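Local coordinates for protein type III restriction-modification enzyme EcoP15I Res subunit (Escherichia coli, PDB 4ZCF) that cleaves DNA downstream of 5'-CAGCAG-3' sites together with the Mod subunit, using a helicase-type motor domain and a C-terminal endonuclease domain, at residues A371-M374 with M375-A378; F757-H760 with G761-H764; K236-E239 with N240-F244; K47-E50 with Q51-Y54. All coordinates share one frame; numbering follows the deposited sequence.

Contact 1. Residues A371-M374 with M375-A378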
loop_
_atom_site.group_PDB
_atom_site.type_symbol
_atom_site.label_atom_id
_atom_site.label_comp_id
_atom_site.label_asym_id
_atom_site.label_seq_id
_atom_site.Cartn_x
_atom_site.Cartn_y
_atom_site.Cartn_z
ATOM N N ALA C 371 -19.748 -10.938 44.319
ATOM C CA ALA C 371 -18.509 -10.763 43.588
ATOM C C ALA C 371 -17.304 -10.551 44.465
ATOM O O ALA C 371 -16.275 -11.146 44.258
ATOM C CB ALA C 371 -18.652 -9.605 42.637
ATOM N N ASP C 372 -17.457 -9.720 45.474
ATOM C CA ASP C 372 -16.348 -9.267 46.270
ATOM C C ASP C 372 -15.828 -10.490 46.923
ATOM O O ASP C 372 -14.681 -10.581 47.282
ATOM C CB ASP C 372 -16.831 -8.301 47.328
ATOM C CG ASP C 372 -15.858 -7.214 47.589
ATOM O OD1 ASP C 372 -14.868 -7.149 46.849
ATOM O OD2 ASP C 372 -16.070 -6.440 48.538
ATOM N N ASN C 373 -16.752 -11.399 47.147
ATOM C CA ASN C 373 -16.499 -12.666 47.832
ATOM C C ASN C 373 -15.754 -13.622 46.896
ATOM O O ASN C 373 -14.773 -14.243 47.313
ATOM C CB ASN C 373 -17.817 -13.287 48.305
ATOM C CG ASN C 373 -17.765 -13.903 49.684
ATOM O OD1 ASN C 373 -17.193 -14.980 49.892
ATOM N ND2 ASN C 373 -18.417 -13.262 50.646
ATOM N N MET C 374 -16.210 -13.719 45.627
ATOM C CA MET C 374 -15.619 -14.561 44.577
ATOM C C MET C 374 -14.175 -14.137 44.261
ATOM O O MET C 374 -13.300 -14.994 44.132
ATOM C CB MET C 374 -16.483 -14.506 43.304
ATOM C CG MET C 374 -17.135 -15.822 42.962
ATOM S SD MET C 374 -17.943 -15.845 41.343
ATOM C CE MET C 374 -19.380 -14.790 41.673
ATOM N N MET C 375 -13.942 -12.810 44.160
ATOM C CA MET C 375 -12.652 -12.183 43.874
ATOM C C MET C 375 -11.646 -12.381 45.016
ATOM O O MET C 375 -10.484 -12.691 44.750
ATOM C CB MET C 375 -12.850 -10.699 43.546
ATOM C CG MET C 375 -11.565 -9.970 43.222
ATOM S SD MET C 375 -11.837 -8.296 42.607
ATOM C CE MET C 375 -12.301 -7.448 44.143
ATOM N N ARG C 376 -12.097 -12.212 46.277
ATOM C CA ARG C 376 -11.291 -12.406 47.489
ATOM C C ARG C 376 -10.810 -13.863 47.594
ATOM O O ARG C 376 -9.630 -14.095 47.854
ATOM C CB ARG C 376 -12.117 -12.027 48.729
ATOM C CG ARG C 376 -11.308 -11.848 50.015
ATOM C CD ARG C 376 -12.131 -11.211 51.124
ATOM N NE ARG C 376 -13.270 -12.041 51.533
ATOM C CZ ARG C 376 -14.546 -11.744 51.296
ATOM N NH1 ARG C 376 -14.868 -10.628 50.648
ATOM N NH2 ARG C 376 -15.510 -12.558 51.706
ATOM N N LYS C 377 -11.729 -14.830 47.368
ATOM C CA LYS C 377 -11.488 -16.274 47.399
ATOM C C LYS C 377 -10.433 -16.727 46.348
ATOM O O LYS C 377 -9.556 -17.524 46.686
ATOM C CB LYS C 377 -12.824 -17.021 47.231
ATOM C CG LYS C 377 -12.795 -18.503 47.599
ATOM C CD LYS C 377 -14.208 -19.090 47.713
ATOM C CE LYS C 377 -14.800 -19.566 46.402
ATOM N NZ LYS C 377 -16.151 -20.159 46.594
ATOM N N ALA C 378 -10.509 -16.200 45.097
ATOM C CA ALA C 378 -9.568 -16.515 44.004
ATOM C C ALA C 378 -8.173 -15.961 44.272
ATOM O O ALA C 378 -7.189 -16.595 43.891
ATOM C CB ALA C 378 -10.091 -15.987 42.674
#

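Contact 2. Residues F757-H760 with G761-H764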
loop_
_atom_site.group_PDB
_atom_site.type_symbol
_atom_site.label_atom_id
_atom_site.label_comp_id
_atom_site.label_asym_id
_atom_site.label_seq_id
_atom_site.Cartn_x
_atom_site.Cartn_y
_atom_site.Cartn_z
ATOM N N PHE C 757 20.791 -40.530 12.970
ATOM C CA PHE C 757 21.633 -39.650 12.173
ATOM C C PHE C 757 22.936 -40.250 11.694
ATOM O O PHE C 757 23.825 -40.504 12.470
ATOM C CB PHE C 757 22.082 -38.543 13.120
ATOM C CG PHE C 757 20.966 -37.820 13.782
ATOM C CD1 PHE C 757 20.108 -38.467 14.614
ATOM C CD2 PHE C 757 20.786 -36.482 13.566
ATOM C CE1 PHE C 757 19.073 -37.805 15.213
ATOM C CE2 PHE C 757 19.756 -35.806 14.160
ATOM C CZ PHE C 757 18.893 -36.473 14.983
ATOM N N VAL C 758 23.103 -40.303 10.390
ATOM C CA VAL C 758 24.373 -40.716 9.775
ATOM C C VAL C 758 24.814 -39.809 8.624
ATOM O O VAL C 758 23.966 -39.257 7.930
ATOM C CB VAL C 758 24.654 -42.261 9.597
ATOM C CG1 VAL C 758 23.548 -43.154 10.155
ATOM C CG2 VAL C 758 25.030 -42.655 8.174
ATOM N N LYS C 759 26.144 -39.614 8.477
ATOM C CA LYS C 759 26.792 -38.767 7.477
ATOM C C LYS C 759 26.231 -38.949 6.085
ATOM O O LYS C 759 25.981 -40.078 5.674
ATOM C CB LYS C 759 28.300 -39.012 7.451
ATOM C CG LYS C 759 29.106 -38.196 8.445
ATOM C CD LYS C 759 30.593 -38.311 8.112
ATOM C CE LYS C 759 31.401 -37.160 8.643
ATOM N NZ LYS C 759 32.509 -36.789 7.708
ATOM N N HIS C 760 26.032 -37.831 5.361
ATOM C CA HIS C 760 25.534 -37.808 3.985
ATOM C C HIS C 760 26.445 -38.637 3.093
ATOM O O HIS C 760 25.940 -39.389 2.272
ATOM C CB HIS C 760 25.478 -36.368 3.440
ATOM C CG HIS C 760 24.283 -35.590 3.871
ATOM N ND1 HIS C 760 24.248 -34.935 5.091
ATOM C CD2 HIS C 760 23.134 -35.334 3.206
ATOM C CE1 HIS C 760 23.070 -34.331 5.145
ATOM N NE2 HIS C 760 22.364 -34.541 4.033
ATOM N N GLY C 761 27.766 -38.486 3.270
ATOM C CA GLY C 761 28.793 -39.181 2.503
ATOM C C GLY C 761 28.853 -40.678 2.718
ATOM O O GLY C 761 29.117 -41.422 1.773
ATOM N N THR C 762 28.623 -41.134 3.964
ATOM C CA THR C 762 28.660 -42.565 4.290
ATOM C C THR C 762 27.387 -43.307 3.838
ATOM O O THR C 762 27.465 -44.492 3.523
ATOM C CB THR C 762 29.090 -42.803 5.734
ATOM O OG1 THR C 762 28.083 -42.288 6.596
ATOM C CG2 THR C 762 30.457 -42.178 6.051
ATOM N N LEU C 763 26.233 -42.593 3.784
ATOM C CA LEU C 763 24.944 -43.099 3.309
ATOM C C LEU C 763 25.028 -43.229 1.790
ATOM O O LEU C 763 24.561 -44.209 1.216
ATOM C CB LEU C 763 23.802 -42.116 3.662
ATOM C CG LEU C 763 23.340 -42.039 5.111
ATOM C CD1 LEU C 763 22.389 -40.882 5.326
ATOM C CD2 LEU C 763 22.710 -43.329 5.551
ATOM N N HIS C 764 25.631 -42.230 1.143
ATOM C CA HIS C 764 25.833 -42.199 -0.297
ATOM C C HIS C 764 26.827 -43.294 -0.742
ATOM O O HIS C 764 26.626 -43.911 -1.783
ATOM C CB HIS C 764 26.308 -40.798 -0.704
ATOM C CG HIS C 764 26.725 -40.681 -2.129
ATOM N ND1 HIS C 764 25.803 -40.752 -3.160
ATOM C CD2 HIS C 764 27.956 -40.478 -2.649
ATOM C CE1 HIS C 764 26.501 -40.609 -4.273
ATOM N NE2 HIS C 764 27.803 -40.437 -4.015
#

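Contact 3. Residues K236-E239 with N240-F244. With nucleotides of chain D.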
loop_
_atom_site.group_PDB
_atom_site.type_symbol
_atom_site.label_atom_id
_atom_site.label_comp_id
_atom_site.label_asym_id
_atom_site.label_seq_id
_atom_site.Cartn_x
_atom_site.Cartn_y
_atom_site.Cartn_z
ATOM N N LYS C 236 -25.722 -21.433 3.964
ATOM C CA LYS C 236 -25.014 -20.499 3.088
ATOM C C LYS C 236 -23.498 -20.613 3.085
ATOM O O LYS C 236 -22.934 -20.836 2.007
ATOM C CB LYS C 236 -25.464 -19.045 3.340
ATOM C CG LYS C 236 -24.874 -18.021 2.368
ATOM C CD LYS C 236 -25.769 -17.732 1.158
ATOM C CE LYS C 236 -25.027 -17.042 0.033
ATOM N NZ LYS C 236 -24.529 -15.686 0.413
ATOM N N THR C 237 -22.835 -20.441 4.255
ATOM C CA THR C 237 -21.370 -20.501 4.358
ATOM C C THR C 237 -20.800 -21.734 3.652
ATOM O O THR C 237 -19.906 -21.594 2.804
ATOM C CB THR C 237 -20.872 -20.378 5.817
ATOM O OG1 THR C 237 -21.563 -19.328 6.500
ATOM C CG2 THR C 237 -19.368 -20.132 5.897
ATOM N N TRP C 238 -21.349 -22.936 3.981
ATOM C CA TRP C 238 -20.910 -24.191 3.371
ATOM C C TRP C 238 -21.130 -24.221 1.861
ATOM O O TRP C 238 -20.250 -24.701 1.143
ATOM C CB TRP C 238 -21.526 -25.425 4.051
ATOM C CG TRP C 238 -20.926 -26.694 3.524
ATOM C CD1 TRP C 238 -21.401 -27.451 2.495
ATOM C CD2 TRP C 238 -19.641 -27.232 3.854
ATOM N NE1 TRP C 238 -20.512 -28.453 2.192
ATOM C CE2 TRP C 238 -19.427 -28.351 3.022
ATOM C CE3 TRP C 238 -18.661 -26.901 4.806
ATOM C CZ2 TRP C 238 -18.281 -29.146 3.113
ATOM C CZ3 TRP C 238 -17.524 -27.694 4.899
ATOM C CH2 TRP C 238 -17.343 -28.800 4.058
ATOM N N GLU C 239 -22.285 -23.710 1.380
ATOM C CA GLU C 239 -22.594 -23.700 -0.056
ATOM C C GLU C 239 -21.614 -22.850 -0.851
ATOM O O GLU C 239 -21.284 -23.218 -1.978
ATOM C CB GLU C 239 -24.064 -23.346 -0.353
ATOM C CG GLU C 239 -25.092 -24.351 0.162
ATOM C CD GLU C 239 -25.068 -25.764 -0.399
ATOM O OE1 GLU C 239 -25.426 -25.941 -1.586
ATOM O OE2 GLU C 239 -24.753 -26.702 0.369
ATOM N N ASN C 240 -21.089 -21.764 -0.232
ATOM C CA ASN C 240 -20.084 -20.878 -0.825
ATOM C C ASN C 240 -18.722 -21.545 -0.936
ATOM O O ASN C 240 -18.008 -21.271 -1.904
ATOM C CB ASN C 240 -19.960 -19.572 -0.051
ATOM C CG ASN C 240 -21.089 -18.602 -0.242
ATOM O OD1 ASN C 240 -21.756 -18.565 -1.279
ATOM N ND2 ASN C 240 -21.283 -17.752 0.746
ATOM N N ILE C 241 -18.340 -22.375 0.078
ATOM C CA ILE C 241 -17.090 -23.164 0.134
ATOM C C ILE C 241 -17.143 -24.211 -0.987
ATOM O O ILE C 241 -16.133 -24.413 -1.674
ATOM C CB ILE C 241 -16.844 -23.796 1.544
ATOM C CG1 ILE C 241 -16.639 -22.702 2.626
ATOM C CG2 ILE C 241 -15.667 -24.816 1.539
ATOM C CD1 ILE C 241 -16.861 -23.141 4.074
ATOM N N GLU C 242 -18.341 -24.812 -1.227
ATOM C CA GLU C 242 -18.564 -25.772 -2.336
ATOM C C GLU C 242 -18.211 -25.172 -3.716
ATOM O O GLU C 242 -17.740 -25.899 -4.583
ATOM C CB GLU C 242 -20.004 -26.316 -2.356
ATOM C CG GLU C 242 -20.285 -27.398 -1.329
ATOM C CD GLU C 242 -21.733 -27.825 -1.118
ATOM O OE1 GLU C 242 -22.603 -27.491 -1.957
ATOM O OE2 GLU C 242 -21.988 -28.537 -0.121
ATOM N N LYS C 243 -18.393 -23.846 -3.893
ATOM C CA LYS C 243 -18.092 -23.120 -5.129
ATOM C C LYS C 243 -16.616 -23.205 -5.555
ATOM O O LYS C 243 -16.321 -22.957 -6.726
ATOM C CB LYS C 243 -18.482 -21.641 -4.992
ATOM C CG LYS C 243 -19.953 -21.306 -5.159
ATOM C CD LYS C 243 -20.180 -19.831 -4.807
ATOM C CE LYS C 243 -21.608 -19.404 -4.996
ATOM N NZ LYS C 243 -21.923 -18.184 -4.206
ATOM N N PHE C 244 -15.690 -23.504 -4.613
ATOM C CA PHE C 244 -14.250 -23.603 -4.907
ATOM C C PHE C 244 -13.838 -24.895 -5.608
ATOM O O PHE C 244 -12.682 -24.999 -6.023
ATOM C CB PHE C 244 -13.400 -23.436 -3.635
ATOM C CG PHE C 244 -13.484 -22.091 -2.967
ATOM C CD1 PHE C 244 -13.296 -20.922 -3.693
ATOM C CD2 PHE C 244 -13.698 -21.993 -1.597
ATOM C CE1 PHE C 244 -13.380 -19.677 -3.073
ATOM C CE2 PHE C 244 -13.764 -20.754 -0.974
ATOM C CZ PHE C 244 -13.607 -19.602 -1.715
ATOM P P DT D 20 -24.788 -20.034 7.925
ATOM O OP1 DT D 20 -23.845 -20.943 7.244
ATOM O OP2 DT D 20 -26.240 -20.211 7.701
ATOM O "O5'" DT D 20 -24.518 -20.085 9.499
ATOM C "C5'" DT D 20 -23.184 -20.074 9.976
ATOM C "C4'" DT D 20 -23.172 -19.984 11.489
ATOM O "O4'" DT D 20 -23.875 -18.782 11.895
ATOM C "C3'" DT D 20 -23.834 -21.157 12.202
ATOM O "O3'" DT D 20 -22.950 -21.683 13.170
ATOM C "C2'" DT D 20 -25.089 -20.587 12.847
ATOM C "C1'" DT D 20 -24.801 -19.090 12.921
ATOM N N1 DT D 20 -26.022 -18.197 12.836
ATOM C C2 DT D 20 -26.364 -17.410 13.927
ATOM O O2 DT D 20 -25.729 -17.370 14.974
ATOM N N3 DT D 20 -27.499 -16.647 13.743
ATOM C C4 DT D 20 -28.324 -16.612 12.623
ATOM O O4 DT D 20 -29.319 -15.882 12.652
ATOM C C5 DT D 20 -27.905 -17.467 11.521
ATOM C C7 DT D 20 -28.666 -17.532 10.229
ATOM C C6 DT D 20 -26.801 -18.205 11.688
ATOM P P DA D 19 -27.505 -15.256 4.562
ATOM O OP1 DA D 19 -26.842 -15.196 3.221
ATOM O OP2 DA D 19 -28.911 -15.729 4.663
ATOM O "O5'" DA D 19 -26.664 -16.162 5.589
ATOM C "C5'" DA D 19 -25.258 -16.156 5.590
ATOM C "C4'" DA D 19 -24.725 -16.206 6.999
ATOM O "O4'" DA D 19 -25.081 -15.013 7.721
ATOM C "C3'" DA D 19 -25.158 -17.346 7.901
ATOM O "O3'" DA D 19 -24.415 -18.523 7.517
ATOM C "C2'" DA D 19 -24.680 -16.776 9.237
ATOM C "C1'" DA D 19 -24.811 -15.261 9.080
ATOM N N9 DA D 19 -25.859 -14.625 9.882
ATOM C C8 DA D 19 -27.110 -14.238 9.461
ATOM N N7 DA D 19 -27.823 -13.635 10.385
ATOM C C5 DA D 19 -27.007 -13.664 11.504
ATOM C C6 DA D 19 -27.174 -13.189 12.825
ATOM N N6 DA D 19 -28.285 -12.573 13.211
ATOM N N1 DA D 19 -26.169 -13.353 13.727
ATOM C C2 DA D 19 -25.032 -13.951 13.325
ATOM N N3 DA D 19 -24.757 -14.454 12.101
ATOM C C4 DA D 19 -25.787 -14.271 11.223
#

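Contact 4. Residues K47-E50 with Q51-Y54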
loop_
_atom_site.group_PDB
_atom_site.type_symbol
_atom_site.label_atom_id
_atom_site.label_comp_id
_atom_site.label_asym_id
_atom_site.label_seq_id
_atom_site.Cartn_x
_atom_site.Cartn_y
_atom_site.Cartn_z
ATOM N N LYS C 47 -4.841 -37.222 -7.884
ATOM C CA LYS C 47 -5.814 -38.222 -8.331
ATOM C C LYS C 47 -5.516 -39.638 -7.847
ATOM O O LYS C 47 -4.379 -40.091 -7.928
ATOM C CB LYS C 47 -5.905 -38.199 -9.853
ATOM N N LEU C 48 -6.551 -40.327 -7.342
ATOM C CA LEU C 48 -6.521 -41.722 -6.875
ATOM C C LEU C 48 -7.916 -42.364 -6.980
ATOM O O LEU C 48 -8.917 -41.679 -6.755
ATOM C CB LEU C 48 -5.834 -41.904 -5.490
ATOM C CG LEU C 48 -6.669 -41.974 -4.208
ATOM C CD1 LEU C 48 -5.939 -42.769 -3.142
ATOM C CD2 LEU C 48 -6.963 -40.596 -3.668
ATOM N N SER C 49 -7.975 -43.651 -7.397
ATOM C CA SER C 49 -9.212 -44.420 -7.620
ATOM C C SER C 49 -10.137 -44.512 -6.403
ATOM O O SER C 49 -9.675 -44.362 -5.263
ATOM C CB SER C 49 -8.893 -45.812 -8.168
ATOM O OG SER C 49 -8.767 -46.799 -7.159
ATOM N N GLU C 50 -11.442 -44.782 -6.654
ATOM C CA GLU C 50 -12.456 -44.915 -5.599
ATOM C C GLU C 50 -12.088 -46.051 -4.645
ATOM O O GLU C 50 -12.097 -45.835 -3.433
ATOM C CB GLU C 50 -13.867 -45.101 -6.190
ATOM C CG GLU C 50 -14.995 -44.810 -5.205
ATOM C CD GLU C 50 -16.399 -44.729 -5.787
ATOM O OE1 GLU C 50 -16.593 -44.006 -6.792
ATOM O OE2 GLU C 50 -17.320 -45.346 -5.202
ATOM N N GLN C 51 -11.709 -47.232 -5.196
ATOM C CA GLN C 51 -11.303 -48.423 -4.432
ATOM C C GLN C 51 -10.094 -48.118 -3.531
ATOM O O GLN C 51 -10.163 -48.384 -2.328
ATOM C CB GLN C 51 -11.073 -49.650 -5.370
ATOM C CG GLN C 51 -10.406 -50.903 -4.743
ATOM C CD GLN C 51 -10.971 -51.379 -3.407
ATOM O OE1 GLN C 51 -10.274 -51.398 -2.382
ATOM N NE2 GLN C 51 -12.234 -51.783 -3.385
ATOM N N GLN C 52 -9.019 -47.532 -4.118
ATOM C CA GLN C 52 -7.791 -47.101 -3.431
ATOM C C GLN C 52 -8.153 -46.265 -2.201
ATOM O O GLN C 52 -7.848 -46.673 -1.083
ATOM C CB GLN C 52 -6.909 -46.268 -4.380
ATOM C CG GLN C 52 -6.047 -47.088 -5.338
ATOM C CD GLN C 52 -4.773 -47.625 -4.716
ATOM O OE1 GLN C 52 -4.388 -47.279 -3.586
ATOM N NE2 GLN C 52 -4.081 -48.482 -5.456
ATOM N N TYR C 53 -8.886 -45.143 -2.421
ATOM C CA TYR C 53 -9.379 -44.199 -1.419
ATOM C C TYR C 53 -10.281 -44.903 -0.405
ATOM O O TYR C 53 -10.131 -44.662 0.802
ATOM C CB TYR C 53 -10.085 -43.022 -2.121
ATOM C CG TYR C 53 -10.671 -41.951 -1.222
ATOM C CD1 TYR C 53 -9.861 -40.976 -0.646
ATOM C CD2 TYR C 53 -12.049 -41.837 -1.051
ATOM C CE1 TYR C 53 -10.405 -39.944 0.120
ATOM C CE2 TYR C 53 -12.603 -40.810 -0.288
ATOM C CZ TYR C 53 -11.778 -39.861 0.292
ATOM O OH TYR C 53 -12.327 -38.858 1.058
ATOM N N TYR C 54 -11.162 -45.824 -0.879
ATOM C CA TYR C 54 -12.002 -46.624 0.018
ATOM C C TYR C 54 -11.090 -47.477 0.946
ATOM O O TYR C 54 -11.263 -47.433 2.171
ATOM C CB TYR C 54 -13.006 -47.527 -0.759
ATOM C CG TYR C 54 -13.804 -48.443 0.152
ATOM C CD1 TYR C 54 -13.302 -49.688 0.541
ATOM C CD2 TYR C 54 -15.021 -48.035 0.692
ATOM C CE1 TYR C 54 -13.971 -50.480 1.473
ATOM C CE2 TYR C 54 -15.720 -48.839 1.594
ATOM C CZ TYR C 54 -15.194 -50.062 1.980
ATOM O OH TYR C 54 -15.886 -50.853 2.872
#

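Contact 1. Residues A371-M374 with M375-A378
Arg376 folds its guanidinium back over the backbone of Asn373, one turn earlier in the alpha-helix 368-389 of the helicase-like domain. One face of the guanidinium looks onto Asn373 CA, 3.8 Å from Arg376 NH1, while the Asn373 amide plane stands 67° from that of the guanidinium, so the two flat groups are steeply inclined rather than stacked. Arg376 leaves with CG anti to the backbone N (chi1 -165°), then turns at chi3 (63°), and this bend brings NH2 round to the Asn373 side chain. Next to this pair, the side chains of Asp372 and Met375 pass each other at a slant, the methyl CE of Met375 lying 3.7 Å from Asp372 OD1. Met375 also packs on Phe424 of helix 421-434. Ala378 is buried against Phe402 of strand 399-404 and Tyr557 of strand 553-558, so this side of the helix lies on the parallel sheet that holds both strands; Met374 packs on the loop residues Glu286 and Asp559. Arg376 is exposed, with Tyr427 beside it. The backbone is regular: Met375 N donates to Ala371 O at 2.9 Å, and Ala378 N reaches Met374 O at 3.2 Å.

Contact 2. Residues F757-H760 with G761-H764
Val758 lays its CG2 methyl against the branched end of Leu763, 3.6 Å from Leu763 CG, forming the hydrophobic staple at the N-terminus of helix 760-769. These two residues stand just before the N-cap and in the first turn, and their side chains pass at a slant; Phe691 and Phe695 of helix 688-701 pack on the pair. The N-cap residue, Lys759, acts through its backbone carbonyl, which accepts from Leu763 N at 3.2 Å and from the Thr762 hydroxyl, both coming to the same face of the carbonyl plane. Thr762 OG1 sits between its own backbone N and carbonyl carbon (chi1 66°), a position turned back toward the cap, and is also 3.5 Å from Val758 CG2. A valine in place of Thr762 would probably cost Lys759 O its hydroxyl donor and leave the first turn less firmly tied to the cap. Lys759 NZ, by contrast, turns outward to donate to Ser613 O of a neighbouring Mod subunit, whose Ser617 also packs on Val758 and Thr762. The turn therefore forms part of the Res-Mod interface. One residue further on, His764 N donates to His760 O at 3.1 Å.

Contact 3. Residues K236-E239 with N240-F244
Helix 236-242 is the crossover of a beta-alpha-beta unit between strands 222-226 and 248-253, and its opening turn meets the DNA backbone. The phosphate oxygen OP1 of DT20 of chain D is gripped twice by Thr237, by its N at 3.2 Å and by OG1 at 2.9 Å. Thr237 OG1 stands beside its own backbone N (chi1 -45°), which lets both face that oxygen, and Asn192 donates to the same hydroxyl. The Lys236 chain runs along the DA19 phosphate of chain D, its CD 3.4 Å from OP1, and its CE lies 3.8 Å from Asn240 OD1. That oxygen accepts from Lys243 NZ at 3.0 Å, while Asn240 ND2 makes a weak bond to Asn192. An alanine at Asn240 would probably leave the Lys243 ammonium without this acceptor, free to swing. One turn from Trp238, Glu242 OE2 is modelled at the ring edge, its exact place doubtful, with the carboxylate turned 87° to the ring. Glu239 runs alongside Glu242, and their carboxylates probably raise each other's proton affinity. Ile241 CD1 lies 4.2 Å from Trp238 CE3. A phosphate held at a helix N-terminus is consistent with the way RecA-like helicase domains grip a DNA backbone.

Contact 4. Residues K47-E50 with Q51-Y54
Tyr54 N donates to Glu50 O at 2.7 Å in the opening turns of helix 50-64. The first such i to i+4 bond comes one residue earlier, where Tyr53 N points almost straight (174°) at Ser49 O, 3.1 Å away. Ser49 also offers its side chain: OG accepts from Gln52 N at 3.1 Å with an angle of 167°, so this N-H, which has no earlier helical carbonyl well placed to receive it, is satisfied by the serine hydroxyl. Gln52 bends round the same hydroxyl, its CG anti to its own carbonyl carbon (chi1 -82°) and 3.3 Å from Ser49 OG. Leu48 sets its CD1 methyl 3.8 Å from Gln52 CB, and its CG lies 4.1 Å from Tyr53 CB, the side chains of Leu48 and Tyr53 meeting at about a right angle. The Tyr53 side chain is buried, and its hydroxyl bonds to Ser77 O. Tyr54 leaves in another direction, its OH bonded to His68 NE2 and its ring meeting those of His68 and His73. Serine at the N-cap, with an apolar pair joining the residue before it to the one four places after, is the classic N-cap with hydrophobic staple.

In the fold
The four contacts are local turns set far apart along one chain, and none touches another. Contacts 3 and 4 are the nearest pair, with centres 24 Å apart, both in the N-terminal part of the chain. Contact 3 alone meets DNA; its Ile241 side chain lies about 10 Å from that of Asp226, which binds AMP. Contact 1 lies on a helix packed against the parallel sheet of strands 399-404 and 553-558, its nearest atom about 18 Å from the DNA and its centre 47 Å from that of contact 3. Contact 2, 63 Å from contact 1 between centres and on the opposite side of the chain's centre, faces a Mod subunit. Contacts 2 and 4 are both helix starts, but only contact 4 has a side-chain capping bond at its N-cap.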